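Local atomic coordinates of cellulase (Bacteroides salanitronis, PDB entry 6WQY), a protein that probably hydrolyses internal beta-1,4-glucosidic bonds in cellulose and related plant polysaccharides, through its family 5 glycoside hydrolase domain. Residues N39-H44 with A49-W54; H120-G123 with Y128-D131. All coordinates share one frame; numbering follows the deposited sequence.

Contact 1. Residues N39-H44 with A49-W54; sequences NQLDAH and ADETSW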
loop_
_atom_site.group_PDB
_atom_site.type_symbol
_atom_site.label_atom_id
_atom_site.label_comp_id
_atom_site.label_asym_id
_atom_site.label_seq_id
_atom_site.Cartn_x
_atom_site.Cartn_y
_atom_site.Cartn_z
ATOM N N ASN A 39 -0.156 2.371 11.334
ATOM C CA ASN A 39 -0.403 3.156 12.551
ATOM C C ASN A 39 0.885 3.789 13.065
ATOM O O ASN A 39 1.156 3.822 14.262
ATOM C CB ASN A 39 -1.109 2.350 13.635
ATOM C CG ASN A 39 -2.589 2.161 13.366
ATOM O OD1 ASN A 39 -3.076 2.461 12.298
ATOM N ND2 ASN A 39 -3.309 1.655 14.365
ATOM N N GLN A 40 1.669 4.330 12.139
ATOM C CA GLN A 40 3.015 4.834 12.406
ATOM C C GLN A 40 3.098 6.241 11.814
ATOM O O GLN A 40 2.461 7.159 12.346
ATOM C CB GLN A 40 4.048 3.834 11.899
ATOM C CG GLN A 40 5.423 4.005 12.521
ATOM C CD GLN A 40 5.518 3.421 13.915
ATOM O OE1 GLN A 40 5.001 2.346 14.197
ATOM N NE2 GLN A 40 6.218 4.118 14.795
ATOM N N LEU A 41 3.826 6.451 10.709
ATOM C CA LEU A 41 3.849 7.792 10.115
ATOM C C LEU A 41 2.505 8.177 9.511
ATOM O O LEU A 41 2.297 9.359 9.190
ATOM C CB LEU A 41 4.980 7.943 9.106
ATOM C CG LEU A 41 6.382 7.809 9.681
ATOM C CD1 LEU A 41 7.443 7.908 8.598
ATOM C CD2 LEU A 41 6.655 8.845 10.752
ATOM N N ASP A 42 1.598 7.211 9.357
ATOM C CA ASP A 42 0.224 7.485 8.972
ATOM C C ASP A 42 -0.625 8.039 10.115
ATOM O O ASP A 42 -1.677 8.650 9.849
ATOM C CB ASP A 42 -0.461 6.240 8.372
ATOM C CG ASP A 42 -0.197 4.942 9.143
ATOM O OD1 ASP A 42 0.970 4.663 9.506
ATOM O OD2 ASP A 42 -1.185 4.183 9.360
ATOM N N ALA A 43 -0.215 7.827 11.359
ATOM C CA ALA A 43 -1.025 8.225 12.500
ATOM C C ALA A 43 -1.078 9.745 12.606
ATOM O O ALA A 43 -0.100 10.449 12.324
ATOM C CB ALA A 43 -0.449 7.642 13.787
ATOM N N HIS A 44 -2.227 10.248 13.038
ATOM C CA HIS A 44 -2.408 11.681 13.202
ATOM C C HIS A 44 -3.414 11.902 14.323
ATOM O O HIS A 44 -4.327 11.097 14.522
ATOM C CB HIS A 44 -2.858 12.360 11.906
ATOM C CG HIS A 44 -4.124 11.805 11.340
ATOM N ND1 HIS A 44 -5.340 12.447 11.479
ATOM C CD2 HIS A 44 -4.365 10.681 10.631
ATOM C CE1 HIS A 44 -6.275 11.731 10.877
ATOM N NE2 HIS A 44 -5.710 10.654 10.355
ATOM N N ALA A 49 -0.008 15.022 11.955
ATOM C CA ALA A 49 0.685 13.746 11.976
ATOM C C ALA A 49 1.433 13.594 13.288
ATOM O O ALA A 49 2.062 14.532 13.767
ATOM C CB ALA A 49 1.654 13.677 10.790
ATOM N N ASP A 50 1.329 12.410 13.890
ATOM C CA ASP A 50 1.798 12.183 15.261
ATOM C C ASP A 50 2.098 10.677 15.360
ATOM O O ASP A 50 1.217 9.877 15.669
ATOM C CB ASP A 50 0.754 12.651 16.254
ATOM C CG ASP A 50 1.248 12.656 17.680
ATOM O OD1 ASP A 50 2.209 11.935 17.983
ATOM O OD2 ASP A 50 0.629 13.376 18.507
ATOM N N GLU A 51 3.342 10.327 15.060
ATOM C CA GLU A 51 3.757 8.944 14.848
ATOM C C GLU A 51 3.458 8.032 16.030
ATOM O O GLU A 51 3.207 6.833 15.831
ATOM C CB GLU A 51 5.262 8.955 14.573
ATOM C CG GLU A 51 5.841 7.592 14.322
ATOM C CD GLU A 51 7.362 7.571 14.147
ATOM O OE1 GLU A 51 8.014 8.647 14.043
ATOM O OE2 GLU A 51 7.897 6.452 14.096
ATOM N N THR A 52 3.521 8.543 17.247
ATOM C CA THR A 52 3.389 7.702 18.425
ATOM C C THR A 52 1.995 7.770 19.040
ATOM O O THR A 52 1.810 7.291 20.168
ATOM C CB THR A 52 4.453 8.060 19.465
ATOM O OG1 THR A 52 4.332 9.432 19.834
ATOM C CG2 THR A 52 5.845 7.821 18.912
ATOM N N SER A 53 1.008 8.321 18.328
ATOM C CA SER A 53 -0.298 8.553 18.922
ATOM C C SER A 53 -1.306 7.436 18.698
ATOM O O SER A 53 -2.397 7.499 19.288
ATOM C CB SER A 53 -0.885 9.871 18.402
ATOM O OG SER A 53 -1.245 9.799 17.041
ATOM N N TRP A 54 -0.991 6.447 17.859
ATOM C CA TRP A 54 -1.914 5.352 17.572
ATOM C C TRP A 54 -1.308 4.016 17.998
ATOM O O TRP A 54 -1.333 3.035 17.245
ATOM C CB TRP A 54 -2.313 5.301 16.096
ATOM C CG TRP A 54 -3.217 6.406 15.626
ATOM C CD1 TRP A 54 -3.680 7.484 16.335
ATOM C CD2 TRP A 54 -3.765 6.533 14.311
ATOM N NE1 TRP A 54 -4.488 8.252 15.541
ATOM C CE2 TRP A 54 -4.545 7.701 14.285
ATOM C CE3 TRP A 54 -3.669 5.762 13.152
ATOM C CZ2 TRP A 54 -5.233 8.115 13.144
ATOM C CZ3 TRP A 54 -4.353 6.161 12.026
ATOM C CH2 TRP A 54 -5.127 7.329 12.027
HETATM O O HOH W 1 1.292 5.122 16.752
HETATM O O HOH W 2 -1.741 0.400 16.777
#
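Trp-54 lays one face of its indole against Ala-43: the CA of Ala-43 sits 3.7 Å from the centroid of the six-membered ring, close to its normal, a CH-pi contact, while Ala-43 CB rests 3.5 Å from Trp-54 CD2. With CG anti to its own carbonyl carbon, the indole reaches back over 39-44. Asn-39 OD1 comes up at the ring edge near CE3, its amide turned 76° from the indole, and the His-44 ring crosses the far end obliquely, planes at 50°. Away from the indole, the extended chain of Glu-51 runs beside Leu-41 CD2 and takes Gln-40 NE2 on the anti lone pair of OE2 at 3.0 Å. Gln-40 bends at chi2 (78°) to bring that N-H round; OE2 lies close to its amide plane, the carboxylate turned across it. A second direct bond joins Asp-50 N to Ala-43 O (2.9 Å), next to the antiparallel His-44 and Ala-49 pair of a small hairpin. One water links Asn-39 O, Glu-51 O and Trp-54 N. His-362 holds Gln-40 OE1 and Ala-57 O takes a bond from NE2, fixing the amide at both ends, while Arg-100, salt-bridged to Glu-51 OE2, probably keeps the carboxylate ionised.

Contact 2. Residues H120-G123 with Y128-D131; sequences HHDG and YWLD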
loop_
_atom_site.group_PDB
_atom_site.type_symbol
_atom_site.label_atom_id
_atom_site.label_comp_id
_atom_site.label_asym_id
_atom_site.label_seq_id
_atom_site.Cartn_x
_atom_site.Cartn_y
_atom_site.Cartn_z
ATOM N N HIS A 120 -0.872 9.565 2.678
ATOM C CA HIS A 120 -1.787 8.576 3.246
ATOM C C HIS A 120 -3.062 9.249 3.728
ATOM O O HIS A 120 -3.967 9.505 2.909
ATOM C CB HIS A 120 -1.065 7.700 4.280
ATOM C CG HIS A 120 -1.708 6.378 4.505
ATOM N ND1 HIS A 120 -1.510 5.305 3.654
ATOM C CD2 HIS A 120 -2.521 5.954 5.501
ATOM C CE1 HIS A 120 -2.167 4.269 4.153
ATOM N NE2 HIS A 120 -2.798 4.634 5.264
ATOM N N HIS A 121 -3.227 9.523 5.034
ATOM C CA HIS A 121 -4.538 9.982 5.527
ATOM C C HIS A 121 -4.870 11.424 5.162
ATOM O O HIS A 121 -5.994 11.859 5.427
ATOM C CB HIS A 121 -4.702 9.709 7.011
ATOM C CG HIS A 121 -4.872 8.262 7.327
ATOM N ND1 HIS A 121 -5.663 7.422 6.571
ATOM C CD2 HIS A 121 -4.346 7.508 8.328
ATOM C CE1 HIS A 121 -5.619 6.213 7.109
ATOM N NE2 HIS A 121 -4.832 6.234 8.178
ATOM N N ASP A 122 -3.971 12.147 4.500
ATOM C CA ASP A 122 -4.387 13.393 3.863
ATOM C C ASP A 122 -5.609 13.182 2.986
ATOM O O ASP A 122 -6.413 14.098 2.813
ATOM C CB ASP A 122 -3.263 13.940 2.982
ATOM C CG ASP A 122 -1.996 14.239 3.752
ATOM O OD1 ASP A 122 -1.429 13.279 4.329
ATOM O OD2 ASP A 122 -1.554 15.420 3.756
ATOM N N GLY A 123 -5.744 11.996 2.399
ATOM C CA GLY A 123 -6.867 11.662 1.564
ATOM C C GLY A 123 -7.994 10.945 2.262
ATOM O O GLY A 123 -8.926 10.499 1.576
ATOM N N TYR A 128 -10.135 16.144 4.163
ATOM C CA TYR A 128 -9.037 17.102 4.288
ATOM C C TYR A 128 -8.745 17.723 2.920
ATOM O O TYR A 128 -9.627 17.771 2.055
ATOM C CB TYR A 128 -7.805 16.430 4.909
ATOM C CG TYR A 128 -8.100 15.706 6.207
ATOM C CD1 TYR A 128 -8.438 16.406 7.356
ATOM C CD2 TYR A 128 -8.034 14.330 6.287
ATOM C CE1 TYR A 128 -8.706 15.742 8.546
ATOM C CE2 TYR A 128 -8.291 13.665 7.466
ATOM C CZ TYR A 128 -8.629 14.376 8.585
ATOM O OH TYR A 128 -8.896 13.704 9.763
ATOM N N TRP A 129 -7.521 18.209 2.688
ATOM C CA TRP A 129 -7.256 18.968 1.466
ATOM C C TRP A 129 -7.416 18.119 0.209
ATOM O O TRP A 129 -7.777 18.643 -0.851
ATOM C CB TRP A 129 -5.848 19.586 1.488
ATOM C CG TRP A 129 -4.717 18.593 1.458
ATOM C CD1 TRP A 129 -4.091 18.033 2.532
ATOM C CD2 TRP A 129 -4.071 18.050 0.294
ATOM N NE1 TRP A 129 -3.110 17.175 2.116
ATOM C CE2 TRP A 129 -3.064 17.170 0.749
ATOM C CE3 TRP A 129 -4.229 18.230 -1.086
ATOM C CZ2 TRP A 129 -2.243 16.466 -0.117
ATOM C CZ3 TRP A 129 -3.407 17.537 -1.947
ATOM C CH2 TRP A 129 -2.423 16.655 -1.459
ATOM N N LEU A 130 -7.108 16.835 0.286
ATOM C CA LEU A 130 -7.116 15.940 -0.869
ATOM C C LEU A 130 -8.556 15.466 -0.999
ATOM O O LEU A 130 -8.940 14.449 -0.424
ATOM C CB LEU A 130 -6.094 14.844 -0.614
ATOM C CG LEU A 130 -5.807 13.844 -1.720
ATOM C CD1 LEU A 130 -5.453 14.483 -3.039
ATOM C CD2 LEU A 130 -4.678 12.943 -1.245
ATOM N N ASP A 131 -9.370 16.237 -1.740
ATOM C CA ASP A 131 -10.838 16.211 -1.659
ATOM C C ASP A 131 -11.464 15.936 -3.023
ATOM O O ASP A 131 -11.769 16.855 -3.785
ATOM C CB ASP A 131 -11.268 17.587 -1.108
ATOM C CG ASP A 131 -12.764 17.771 -1.038
ATOM O OD1 ASP A 131 -13.549 16.836 -1.278
ATOM O OD2 ASP A 131 -13.178 18.942 -0.762
HETATM O O HOH W 3 -9.168 14.158 2.372
#
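Trp-129 reaches across to Asp-122 with its indole N-H. From CB, chi1 of 66° sets CG between the backbone N and the carbonyl carbon, and chi2, close to perpendicular, turns the ring so that one face lies over its neighbour Leu-130, whose CB is 3.8 Å above the ring centre. On the five-membered side CD1 and CE2 flank NE1, each 3.8 Å from Asp-122 OD2, and NE1 between them gives a nearly straight bond to that oxygen (2.9 Å, 172°). The acceptor lies almost in the indole plane and offers its anti lone pair, with the carboxylate turned 79° from the ring. NE1 also approaches Asp-122 CB, and farther out CZ2 skirts the same carbon. The indole packs on Val-145, Gln-148 and Met-152 of helix 139-159. All this belongs to the loop after barrel strand 114-118 of the TIM barrel, where a 3-10 turn begins at His-121 and the chain returns through an inverse gamma turn centred on Leu-130 before helix 132-135. A phenylalanine in place of Trp-129 would probably leave Asp-122 OD2 without its indole N-H and the carboxylate tied chiefly through OD1 to Trp-81 N. Tyr-128 CB lies 3.4 Å from Asp-122 O, which meets the tyrosine ring at its edge, and Tyr-128 CD2 is 3.3 Å from His-121 O. A water bonded to Asp-122 O, Tyr-128 N and Leu-130 O bridges the two backbones, while Leu-130 CD2 packs 3.8 Å from Gly-123 CA.

Overall arrangement
The two contacts follow one another along the chain, contact 1 first, and their centres lie 15 Å apart, each about 16 Å from the centre of the chain. Both are built from loops following strands of the eight-stranded parallel barrel: contact 1 from the region between strand 34-37 and helix 61-70, contact 2 from that between strand 114-118 and helix 132-135. Strand 74-77 stands between the two parent strands, and the loop after it serves both, Thr-80 bonding to Asp-42 O and His-121 N. The contacts also meet directly: the rings of His-44 and His-121 pack together, and Asp-42 CB touches His-120 CD2. Loops after the first and third strands are thus joined at the barrel's C-terminal end, where family 5 enzymes carry their active site.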